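Local structure of serine-threonine phosphatase 2C (Toxoplasma gondii, 2I44) at residues 44-49 and 74-79; 120-125 and 243-248; 188-191 and 196-199; 279-284 and 315-320. The protein probably removes phosphate from phosphoserine and phosphothreonine in proteins as a metal-dependent PP2C-family phosphatase, and binds calcium ions. All coordinates share one frame; numbering follows the deposited sequence.

Contact 1: residues 44-49 and 74-79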
loop_
_atom_site.group_PDB
_atom_site.type_symbol
_atom_site.label_atom_id
_atom_site.label_comp_id
_atom_site.label_asym_id
_atom_site.label_seq_id
_atom_site.Cartn_x
_atom_site.Cartn_y
_atom_site.Cartn_z
ATOM N N PRO A 44 -0.715 -11.292 11.155
ATOM C CA PRO A 44 -1.137 -12.672 10.882
ATOM C C PRO A 44 -2.514 -13.092 11.404
ATOM O O PRO A 44 -3.237 -13.830 10.733
ATOM C CB PRO A 44 0.006 -13.501 11.467
ATOM C CG PRO A 44 0.480 -12.661 12.596
ATOM C CD PRO A 44 0.490 -11.274 12.002
ATOM N N GLN A 45 -2.871 -12.641 12.601
ATOM C CA GLN A 45 -4.183 -12.964 13.164
ATOM C C GLN A 45 -4.857 -11.653 13.550
ATOM O O GLN A 45 -4.657 -11.126 14.642
ATOM C CB GLN A 45 -4.050 -13.876 14.389
ATOM C CG GLN A 45 -5.356 -14.053 15.152
ATOM C CD GLN A 45 -5.247 -15.031 16.310
ATOM O OE1 GLN A 45 -5.264 -16.248 16.116
ATOM N NE2 GLN A 45 -5.129 -14.501 17.522
ATOM N N LEU A 46 -5.664 -11.133 12.634
ATOM C CA LEU A 46 -6.345 -9.861 12.839
ATOM C C LEU A 46 -7.554 -9.937 13.773
ATOM O O LEU A 46 -7.839 -8.985 14.505
ATOM C CB LEU A 46 -6.763 -9.292 11.479
ATOM C CG LEU A 46 -7.277 -7.857 11.448
ATOM C CD1 LEU A 46 -6.204 -6.902 11.951
ATOM C CD2 LEU A 46 -7.680 -7.511 10.023
ATOM N N VAL A 47 -8.258 -11.065 13.753
ATOM C CA VAL A 47 -9.433 -11.239 14.600
ATOM C C VAL A 47 -9.237 -12.359 15.618
ATOM O O VAL A 47 -9.219 -13.534 15.258
ATOM C CB VAL A 47 -10.686 -11.550 13.748
ATOM C CG1 VAL A 47 -11.916 -11.677 14.649
ATOM C CG2 VAL A 47 -10.891 -10.454 12.702
ATOM N N PRO A 48 -9.090 -12.005 16.908
ATOM C CA PRO A 48 -8.897 -13.008 17.961
ATOM C C PRO A 48 -9.949 -14.113 17.919
ATOM O O PRO A 48 -11.145 -13.841 17.783
ATOM C CB PRO A 48 -8.980 -12.183 19.242
ATOM C CG PRO A 48 -8.397 -10.875 18.825
ATOM C CD PRO A 48 -9.050 -10.644 17.477
ATOM N N GLY A 49 -9.487 -15.353 18.031
ATOM C CA GLY A 49 -10.386 -16.491 18.009
ATOM C C GLY A 49 -10.595 -17.061 16.618
ATOM O O GLY A 49 -11.178 -18.136 16.475
ATOM N N LEU A 74 -0.156 2.757 12.875
ATOM C CA LEU A 74 -1.479 3.334 13.077
ATOM C C LEU A 74 -2.614 2.610 12.364
ATOM O O LEU A 74 -3.760 2.654 12.814
ATOM C CB LEU A 74 -1.483 4.799 12.634
ATOM C CG LEU A 74 -0.492 5.756 13.305
ATOM C CD1 LEU A 74 -0.645 7.155 12.696
ATOM C CD2 LEU A 74 -0.741 5.796 14.810
ATOM N N VAL A 75 -2.306 1.949 11.253
ATOM C CA VAL A 75 -3.332 1.266 10.472
ATOM C C VAL A 75 -4.118 0.153 11.156
ATOM O O VAL A 75 -5.344 0.140 11.081
ATOM C CB VAL A 75 -2.756 0.717 9.135
ATOM C CG1 VAL A 75 -2.400 1.879 8.221
ATOM C CG2 VAL A 75 -1.530 -0.141 9.396
ATOM N N VAL A 76 -3.446 -0.783 11.817
ATOM C CA VAL A 76 -4.190 -1.852 12.465
ATOM C C VAL A 76 -5.041 -1.312 13.623
ATOM O O VAL A 76 -6.237 -1.617 13.713
ATOM C CB VAL A 76 -3.248 -2.996 12.927
ATOM C CG1 VAL A 76 -4.009 -4.010 13.761
ATOM C CG2 VAL A 76 -2.673 -3.699 11.700
ATOM N N PRO A 77 -4.455 -0.485 14.508
ATOM C CA PRO A 77 -5.262 0.043 15.616
ATOM C C PRO A 77 -6.476 0.835 15.116
ATOM O O PRO A 77 -7.591 0.661 15.615
ATOM C CB PRO A 77 -4.268 0.915 16.377
ATOM C CG PRO A 77 -2.972 0.187 16.156
ATOM C CD PRO A 77 -3.036 -0.128 14.681
ATOM N N GLN A 78 -6.268 1.694 14.124
ATOM C CA GLN A 78 -7.368 2.481 13.583
ATOM C C GLN A 78 -8.405 1.591 12.902
ATOM O O GLN A 78 -9.608 1.834 12.998
ATOM C CB GLN A 78 -6.846 3.515 12.580
ATOM C CG GLN A 78 -6.148 4.716 13.205
ATOM C CD GLN A 78 -7.081 5.567 14.060
ATOM O OE1 GLN A 78 -8.302 5.435 13.992
ATOM N NE2 GLN A 78 -6.504 6.458 14.857
ATOM N N LEU A 79 -7.936 0.557 12.209
ATOM C CA LEU A 79 -8.838 -0.353 11.514
ATOM C C LEU A 79 -9.823 -1.013 12.469
ATOM O O LEU A 79 -11.034 -0.913 12.288
ATOM C CB LEU A 79 -8.046 -1.444 10.783
ATOM C CG LEU A 79 -8.881 -2.584 10.192
ATOM C CD1 LEU A 79 -9.801 -2.036 9.109
ATOM C CD2 LEU A 79 -7.966 -3.649 9.613
#
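L46 and V76 mark the nearest passage of the two backbones, with L46 CA 8.3 Å from V76 CA. Residues 44-49 are irregular loop, whereas 74-79 belong to helix 66-80. The helix is kinked here: the backbone N atoms of V76 and P77 make no bond to the preceding turn, and P77, as a proline, has no N-H to give. Regular bonding resumes directly afterwards, with Q78 N bonded to L74 O (3.0 Å) and L79 N to V75 O (2.9 Å).

The loop joins antiparallel strands 38-43 and 53-62 as a long hairpin of the PP2C fold, and helix 66-80 packs on the sheet through V75 and V76, which both touch F55. L46 is the loop's link to that helix. Its CG stands anti to the backbone N (chi1 -170°), which carries the isobutyl fork toward the helix. One prong, L46 CD1, lies 4.1 Å from V76 CG1, the two side chains sliding past each other in opposite directions. The other prong, L46 CD2, meets L79 CD2 at 3.9 Å, and these two side chains cross at about a right angle. V76 and L79 sit three residues apart, nearly one helical turn, so the fork spans two side chains on the same face. W85 of helix 83-92 touches both leucines.

Contact 2: residues 120-125 and 243-248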
loop_
_atom_site.group_PDB
_atom_site.type_symbol
_atom_site.label_atom_id
_atom_site.label_comp_id
_atom_site.label_asym_id
_atom_site.label_seq_id
_atom_site.Cartn_x
_atom_site.Cartn_y
_atom_site.Cartn_z
ATOM N N ALA A 120 -6.483 7.078 10.203
ATOM C CA ALA A 120 -5.046 6.928 10.369
ATOM C C ALA A 120 -4.351 8.173 9.837
ATOM O O ALA A 120 -3.330 8.595 10.374
ATOM C CB ALA A 120 -4.555 5.698 9.637
ATOM N N ASP A 121 -4.897 8.775 8.786
ATOM C CA ASP A 121 -4.251 9.964 8.249
ATOM C C ASP A 121 -4.458 11.174 9.145
ATOM O O ASP A 121 -3.555 11.991 9.300
ATOM C CB ASP A 121 -4.729 10.292 6.834
ATOM C CG ASP A 121 -3.853 11.344 6.167
ATOM O OD1 ASP A 121 -2.616 11.144 6.135
ATOM O OD2 ASP A 121 -4.387 12.366 5.686
ATOM N N ASN A 122 -5.644 11.298 9.734
ATOM C CA ASN A 122 -5.903 12.431 10.620
ATOM C C ASN A 122 -4.918 12.380 11.777
ATOM O O ASN A 122 -4.321 13.389 12.139
ATOM C CB ASN A 122 -7.340 12.403 11.161
ATOM C CG ASN A 122 -8.368 12.679 10.089
ATOM O OD1 ASN A 122 -8.067 13.306 9.070
ATOM N ND2 ASN A 122 -9.598 12.228 10.317
ATOM N N GLU A 123 -4.731 11.194 12.342
ATOM C CA GLU A 123 -3.821 11.035 13.464
ATOM C C GLU A 123 -2.377 11.311 13.046
ATOM O O GLU A 123 -1.620 11.955 13.774
ATOM C CB GLU A 123 -3.930 9.626 14.042
ATOM C CG GLU A 123 -3.311 9.503 15.424
ATOM C CD GLU A 123 -3.233 8.069 15.899
ATOM O OE1 GLU A 123 -4.076 7.253 15.461
ATOM O OE2 GLU A 123 -2.338 7.761 16.716
ATOM N N LEU A 124 -1.999 10.820 11.872
ATOM C CA LEU A 124 -0.646 11.041 11.371
ATOM C C LEU A 124 -0.388 12.541 11.151
ATOM O O LEU A 124 0.634 13.076 11.589
ATOM C CB LEU A 124 -0.431 10.280 10.056
ATOM C CG LEU A 124 0.950 10.438 9.410
ATOM C CD1 LEU A 124 2.016 9.876 10.340
ATOM C CD2 LEU A 124 0.985 9.716 8.066
ATOM N N VAL A 125 -1.318 13.208 10.474
ATOM C CA VAL A 125 -1.186 14.633 10.184
ATOM C C VAL A 125 -1.062 15.479 11.451
ATOM O O VAL A 125 -0.335 16.474 11.469
ATOM C CB VAL A 125 -2.378 15.145 9.323
ATOM C CG1 VAL A 125 -2.313 16.659 9.180
ATOM C CG2 VAL A 125 -2.332 14.494 7.926
ATOM N N LEU A 243 -3.951 17.097 -2.249
ATOM C CA LEU A 243 -3.450 15.775 -1.857
ATOM C C LEU A 243 -4.552 15.137 -0.994
ATOM O O LEU A 243 -4.870 15.632 0.088
ATOM C CB LEU A 243 -2.147 15.904 -1.060
ATOM C CG LEU A 243 -1.352 14.631 -0.736
ATOM C CD1 LEU A 243 -0.913 13.940 -2.028
ATOM C CD2 LEU A 243 -0.137 14.986 0.116
ATOM N N SER A 244 -5.125 14.043 -1.477
ATOM C CA SER A 244 -6.217 13.359 -0.785
ATOM C C SER A 244 -5.825 12.109 0.008
ATOM O O SER A 244 -4.809 11.468 -0.279
ATOM C CB SER A 244 -7.286 12.980 -1.818
ATOM O OG SER A 244 -8.285 12.146 -1.263
ATOM N N ASN A 245 -6.635 11.770 1.010
ATOM C CA ASN A 245 -6.399 10.567 1.804
ATOM C C ASN A 245 -7.524 9.568 1.532
ATOM O O ASN A 245 -7.681 8.581 2.246
ATOM C CB ASN A 245 -6.323 10.875 3.309
ATOM C CG ASN A 245 -7.554 11.597 3.832
ATOM O OD1 ASN A 245 -8.667 11.419 3.332
ATOM N ND2 ASN A 245 -7.355 12.408 4.861
ATOM N N GLN A 246 -8.310 9.850 0.495
ATOM C CA GLN A 246 -9.414 8.986 0.082
ATOM C C GLN A 246 -8.822 7.806 -0.679
ATOM O O GLN A 246 -8.247 7.981 -1.747
ATOM C CB GLN A 246 -10.365 9.763 -0.837
ATOM C CG GLN A 246 -11.457 8.928 -1.496
ATOM C CD GLN A 246 -12.372 8.277 -0.482
ATOM O OE1 GLN A 246 -12.282 7.072 -0.226
ATOM N NE2 GLN A 246 -13.248 9.074 0.117
ATOM N N PRO A 247 -8.937 6.589 -0.131
ATOM C CA PRO A 247 -8.374 5.440 -0.845
ATOM C C PRO A 247 -9.349 4.867 -1.859
ATOM O O PRO A 247 -10.554 5.083 -1.758
ATOM C CB PRO A 247 -8.111 4.448 0.277
ATOM C CG PRO A 247 -9.310 4.686 1.175
ATOM C CD PRO A 247 -9.373 6.201 1.227
ATOM N N ASP A 248 -8.827 4.171 -2.861
ATOM C CA ASP A 248 -9.713 3.494 -3.802
ATOM C C ASP A 248 -9.802 2.140 -3.115
ATOM O O ASP A 248 -8.788 1.619 -2.646
ATOM C CB ASP A 248 -9.087 3.352 -5.200
ATOM C CG ASP A 248 -9.228 4.619 -6.034
ATOM O OD1 ASP A 248 -10.354 5.149 -6.128
ATOM O OD2 ASP A 248 -8.221 5.084 -6.599
#
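D121 of the long helix 98-130 holds N245 in the loop leading to strand 248-253, at a helix-to-loop junction of the PP2C fold. D121 CA and N245 CA are 6.8 Å apart, and both side chains are aimed across that gap. N245 ND2 donates to D121 OD2 over 3.1 Å, nearly straight at 165°. OD2 is met on its anti side, somewhat out of the carboxylate plane, while the acceptor lies essentially in the plane of the N245 amide; the two flat groups are turned 79° apart. N245 CB also rests 3.4 Å from D121 OD2, so the amide stem packs against the oxygen that its nitrogen grips. N245 CG sits between its own backbone N and carbonyl carbon (chi1 56°), a placement that swings the amide toward the helix. Beside it, S244 OG accepts from Q246 N, two residues ahead, at 2.9 Å; this ST turn steadies the loop from within.

D121 has further partners: OD2 forms a salt bridge with K239 NZ, and OD1 accepts from G234 N. The lysine would probably stabilise the negative charge of this buried acid, and bonds at both oxygens should restrict its rotation. The contact is thus a helix acid bonded to a side chain of the loop that enters strand 248-253 of the PP2C fold.

Contact 3: residues 188-191 and 196-199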
loop_
_atom_site.group_PDB
_atom_site.type_symbol
_atom_site.label_atom_id
_atom_site.label_comp_id
_atom_site.label_asym_id
_atom_site.label_seq_id
_atom_site.Cartn_x
_atom_site.Cartn_y
_atom_site.Cartn_z
ATOM N N LEU A 188 -8.109 17.950 -11.627
ATOM C CA LEU A 188 -9.226 18.844 -11.360
ATOM C C LEU A 188 -9.315 19.180 -9.882
ATOM O O LEU A 188 -9.509 20.337 -9.512
ATOM C CB LEU A 188 -10.535 18.212 -11.823
ATOM C CG LEU A 188 -11.046 18.816 -13.126
ATOM C CD1 LEU A 188 -12.182 17.971 -13.680
ATOM C CD2 LEU A 188 -11.501 20.250 -12.858
ATOM N N ARG A 189 -9.162 18.172 -9.031
ATOM C CA ARG A 189 -9.248 18.409 -7.595
ATOM C C ARG A 189 -8.118 19.314 -7.095
ATOM O O ARG A 189 -8.334 20.205 -6.258
ATOM C CB ARG A 189 -9.234 17.079 -6.821
ATOM C CG ARG A 189 -9.424 17.255 -5.322
ATOM C CD ARG A 189 -9.287 15.950 -4.550
ATOM N NE ARG A 189 -7.928 15.419 -4.604
ATOM C CZ ARG A 189 -7.566 14.337 -5.290
ATOM N NH1 ARG A 189 -8.459 13.652 -5.986
ATOM N NH2 ARG A 189 -6.303 13.940 -5.287
ATOM N N ILE A 190 -6.914 19.088 -7.614
ATOM C CA ILE A 190 -5.760 19.875 -7.198
ATOM C C ILE A 190 -5.919 21.365 -7.517
ATOM O O ILE A 190 -5.601 22.226 -6.685
ATOM C CB ILE A 190 -4.474 19.344 -7.855
ATOM C CG1 ILE A 190 -4.187 17.931 -7.334
ATOM C CG2 ILE A 190 -3.308 20.284 -7.564
ATOM C CD1 ILE A 190 -3.212 17.154 -8.187
HETATM N N MSE A 191 -6.420 21.664 -8.711
HETATM C CA MSE A 191 -6.603 23.045 -9.133
HETATM C C MSE A 191 -7.768 23.716 -8.416
HETATM O O MSE A 191 -7.744 24.927 -8.194
HETATM C CB MSE A 191 -6.796 23.114 -10.651
HETATM C CG MSE A 191 -5.580 22.640 -11.446
HETATM SE SE MSE A 191 -5.918 22.551 -13.349
HETATM C CE MSE A 191 -4.251 23.309 -14.031
ATOM N N SER A 196 -1.420 23.089 -7.963
ATOM C CA SER A 196 -1.228 23.022 -9.401
ATOM C C SER A 196 -0.528 21.718 -9.720
ATOM O O SER A 196 0.021 21.067 -8.839
ATOM C CB SER A 196 -0.378 24.187 -9.903
ATOM O OG SER A 196 0.953 24.065 -9.442
ATOM N N VAL A 197 -0.572 21.339 -10.990
ATOM C CA VAL A 197 0.080 20.133 -11.466
ATOM C C VAL A 197 1.152 20.623 -12.422
ATOM O O VAL A 197 0.848 21.188 -13.474
ATOM C CB VAL A 197 -0.907 19.219 -12.199
ATOM C CG1 VAL A 197 -0.157 18.083 -12.872
ATOM C CG2 VAL A 197 -1.923 18.666 -11.201
ATOM N N GLU A 198 2.404 20.411 -12.035
ATOM C CA GLU A 198 3.546 20.868 -12.811
ATOM C C GLU A 198 4.192 19.795 -13.679
ATOM O O GLU A 198 4.491 18.696 -13.214
ATOM C CB GLU A 198 4.600 21.456 -11.869
ATOM C CG GLU A 198 4.119 22.647 -11.034
ATOM C CD GLU A 198 3.618 23.796 -11.892
ATOM O OE1 GLU A 198 4.218 24.041 -12.960
ATOM O OE2 GLU A 198 2.635 24.463 -11.500
ATOM N N TYR A 199 4.398 20.134 -14.944
ATOM C CA TYR A 199 5.028 19.245 -15.912
ATOM C C TYR A 199 6.384 19.901 -16.177
ATOM O O TYR A 199 6.497 20.858 -16.944
ATOM C CB TYR A 199 4.178 19.185 -17.184
ATOM C CG TYR A 199 2.786 18.622 -16.966
ATOM C CD1 TYR A 199 2.515 17.270 -17.186
ATOM C CD2 TYR A 199 1.736 19.448 -16.550
ATOM C CE1 TYR A 199 1.235 16.752 -17.005
ATOM C CE2 TYR A 199 0.450 18.942 -16.365
ATOM C CZ TYR A 199 0.205 17.594 -16.598
ATOM O OH TYR A 199 -1.070 17.095 -16.455
#
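S196 opens the second segment under the branched side chain of I190, which reaches over from helix 184-192. I190 CG2 stands anti to its backbone N and rests 3.4 Å from S196 N and 3.6 Å from S196 O, so the methyl group packs on the serine backbone. The serine CB points away from the helix; its hydroxyl, S196 OG, donates instead along the strand to E198 OE2 at 2.7 Å, using the anti lone pair of that oxygen.

V197 supplies the side-chain half of the contact. Its CG2 lies 3.6 Å from I190 CD1, and the two side chains cross at about a right angle. Thus the two branches of the isoleucine serve different neighbours: CG2 meets main chain at S196, and CD1 meets the valine methyl. I209 of strand 208-210 also touches I190, and P207 touches V197, which adds to the apolar cluster.

At E198 the backbone is bonded to F208, as that of S196 is to R210, and this pairs the strand with 208-210. Y199 OH is hydrogen-bonded to K187 NZ of helix 184-192. A short helix folded onto a small two-stranded antiparallel sheet, separate from the main sheets, is consistent with the flap subdomain of PP2C phosphatases.

Contact 4: residues 279-284 and 315-320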
loop_
_atom_site.group_PDB
_atom_site.type_symbol
_atom_site.label_atom_id
_atom_site.label_comp_id
_atom_site.label_asym_id
_atom_site.label_seq_id
_atom_site.Cartn_x
_atom_site.Cartn_y
_atom_site.Cartn_z
ATOM N N GLU A 279 5.447 -14.546 -11.784
ATOM C CA GLU A 279 6.259 -15.651 -12.282
ATOM C C GLU A 279 7.468 -15.887 -11.379
ATOM O O GLU A 279 7.710 -17.016 -10.947
ATOM C CB GLU A 279 6.732 -15.362 -13.706
ATOM C CG GLU A 279 7.761 -16.361 -14.218
ATOM C CD GLU A 279 8.071 -16.182 -15.693
ATOM O OE1 GLU A 279 7.245 -16.604 -16.530
ATOM O OE2 GLU A 279 9.134 -15.611 -16.014
ATOM N N ILE A 280 8.219 -14.822 -11.097
ATOM C CA ILE A 280 9.396 -14.914 -10.241
ATOM C C ILE A 280 9.017 -15.453 -8.864
ATOM O O ILE A 280 9.689 -16.333 -8.327
ATOM C CB ILE A 280 10.072 -13.535 -10.073
ATOM C CG1 ILE A 280 10.627 -13.060 -11.419
ATOM C CG2 ILE A 280 11.199 -13.617 -9.041
ATOM C CD1 ILE A 280 11.234 -11.676 -11.372
ATOM N N ALA A 281 7.938 -14.918 -8.299
ATOM C CA ALA A 281 7.461 -15.339 -6.988
ATOM C C ALA A 281 6.965 -16.789 -7.016
ATOM O O ALA A 281 7.249 -17.558 -6.106
ATOM C CB ALA A 281 6.342 -14.413 -6.517
HETATM N N MSE A 282 6.219 -17.150 -8.057
HETATM C CA MSE A 282 5.690 -18.507 -8.187
HETATM C C MSE A 282 6.817 -19.523 -8.322
HETATM O O MSE A 282 6.772 -20.608 -7.740
HETATM C CB MSE A 282 4.772 -18.609 -9.407
HETATM C CG MSE A 282 3.405 -17.973 -9.223
HETATM SE SE MSE A 282 2.419 -18.788 -7.783
HETATM C CE MSE A 282 1.280 -19.982 -8.827
ATOM N N GLN A 283 7.835 -19.167 -9.095
ATOM C CA GLN A 283 8.962 -20.062 -9.285
ATOM C C GLN A 283 9.766 -20.220 -8.005
ATOM O O GLN A 283 10.149 -21.333 -7.651
ATOM C CB GLN A 283 9.878 -19.568 -10.405
ATOM C CG GLN A 283 11.197 -20.334 -10.457
ATOM C CD GLN A 283 11.814 -20.368 -11.839
ATOM O OE1 GLN A 283 11.188 -20.833 -12.796
ATOM N NE2 GLN A 283 13.051 -19.885 -11.953
ATOM N N ALA A 284 10.022 -19.113 -7.314
ATOM C CA ALA A 284 10.790 -19.166 -6.079
ATOM C C ALA A 284 10.160 -20.161 -5.112
ATOM O O ALA A 284 10.841 -21.024 -4.553
ATOM C CB ALA A 284 10.857 -17.787 -5.440
ATOM N N ALA A 315 9.047 -5.972 -0.992
ATOM C CA ALA A 315 8.086 -6.910 -1.544
ATOM C C ALA A 315 7.536 -7.811 -0.439
ATOM O O ALA A 315 8.275 -8.290 0.415
ATOM C CB ALA A 315 8.739 -7.751 -2.636
HETATM N N MSE A 316 6.225 -8.007 -0.455
HETATM C CA MSE A 316 5.551 -8.853 0.515
HETATM C C MSE A 316 4.746 -9.824 -0.337
HETATM O O MSE A 316 3.879 -9.406 -1.101
HETATM C CB MSE A 316 4.613 -8.013 1.400
HETATM C CG MSE A 316 3.879 -8.796 2.493
HETATM SE SE MSE A 316 2.653 -7.693 3.551
HETATM C CE MSE A 316 3.937 -6.926 4.769
ATOM N N THR A 317 5.054 -11.113 -0.228
ATOM C CA THR A 317 4.360 -12.138 -0.996
ATOM C C THR A 317 3.409 -12.955 -0.128
ATOM O O THR A 317 3.767 -13.389 0.963
ATOM C CB THR A 317 5.368 -13.097 -1.678
ATOM O OG1 THR A 317 6.333 -13.553 -0.719
ATOM C CG2 THR A 317 6.090 -12.389 -2.816
ATOM N N VAL A 318 2.193 -13.159 -0.623
ATOM C CA VAL A 318 1.186 -13.917 0.106
ATOM C C VAL A 318 0.622 -15.016 -0.794
ATOM O O VAL A 318 0.043 -14.736 -1.839
ATOM C CB VAL A 318 0.026 -12.999 0.565
ATOM C CG1 VAL A 318 -0.991 -13.799 1.365
ATOM C CG2 VAL A 318 0.574 -11.838 1.393
ATOM N N PHE A 319 0.801 -16.268 -0.389
ATOM C CA PHE A 319 0.298 -17.393 -1.172
ATOM C C PHE A 319 -0.905 -17.991 -0.458
ATOM O O PHE A 319 -0.790 -18.491 0.661
ATOM C CB PHE A 319 1.391 -18.455 -1.346
ATOM C CG PHE A 319 2.559 -17.997 -2.180
ATOM C CD1 PHE A 319 2.578 -18.212 -3.556
ATOM C CD2 PHE A 319 3.629 -17.330 -1.590
ATOM C CE1 PHE A 319 3.644 -17.770 -4.332
ATOM C CE2 PHE A 319 4.704 -16.883 -2.359
ATOM C CZ PHE A 319 4.713 -17.102 -3.731
ATOM N N PHE A 320 -2.059 -17.926 -1.109
ATOM C CA PHE A 320 -3.289 -18.445 -0.543
ATOM C C PHE A 320 -3.266 -19.969 -0.462
ATOM O O PHE A 320 -2.506 -20.630 -1.167
ATOM C CB PHE A 320 -4.470 -17.983 -1.395
ATOM C CG PHE A 320 -4.584 -16.487 -1.509
ATOM C CD1 PHE A 320 -4.911 -15.713 -0.397
ATOM C CD2 PHE A 320 -4.343 -15.850 -2.724
ATOM C CE1 PHE A 320 -4.997 -14.323 -0.491
ATOM C CE2 PHE A 320 -4.427 -14.458 -2.830
ATOM C CZ PHE A 320 -4.755 -13.694 -1.708
#
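A281 and M282 of helix 274-286 meet T317 and F319 of strand 313-320 in a helix-on-sheet contact. The short axes approach to 10.3 Å with an angle of 62° between their N-to-C directions, so the helix runs well askew of the strand.

The apolar packing centres on A281. Its CB points at the strand and touches T317 CG2 and F319 CZ, each at 4.2 Å. With alanine at the point of approach, the backbones come close, A281 CA lying 7.5 Å from T317 CA. T317 and F319 are two residues apart on the strand, and both direct CB toward the helix.

The F319 ring presents its edge rather than a face. A281 O stands 3.5 Å from F319 CZ, near the ring plane, where the weakly positive ring hydrogens would suit a carbonyl oxygen.

A Met-aromatic contact completes the set. M282, a selenomethionine, sends CB away from the strand, yet its chain bends at chi2 (-60°) and again at chi3, which returns the selenium to the ring. M282 SE lies 3.8 Å from F319 CE1 and 5.1 Å from the ring centroid, 88° off the ring normal, again at the edge.

Neighbouring elements extend the interface: V260 of strand 258-264 touches both M282 and F319, and P291 of helix 291-305 touches T317 and F319. Helices laid on the outer face of one antiparallel sheet in this way form one outer layer of the alpha-beta-beta-alpha sandwich of PP2C phosphatases.

From the N terminus, contact 1 closes first, joining the hairpin loop 44-49 to helix 66-80. Contact 2 opens after it and spans a much longer loop, from helix 98-130 to residues 243-248; the short loop of contact 3 is nested inside, within the probable flap. Contact 4 follows and sets helix 274-286 on strand 313-320. All other pairs are in series, and none cross. Contacts 1 and 2 touch through their helices, where Q78 NE2 and E123 OE1 (2.6 Å) form a probable hydrogen bond. Contacts 2 and 3 meet by packing of S244 on R189. Contact 4 touches none of the others; its centre and that of contact 2, about 29 Å apart, lie on opposite sides of the chain's centre.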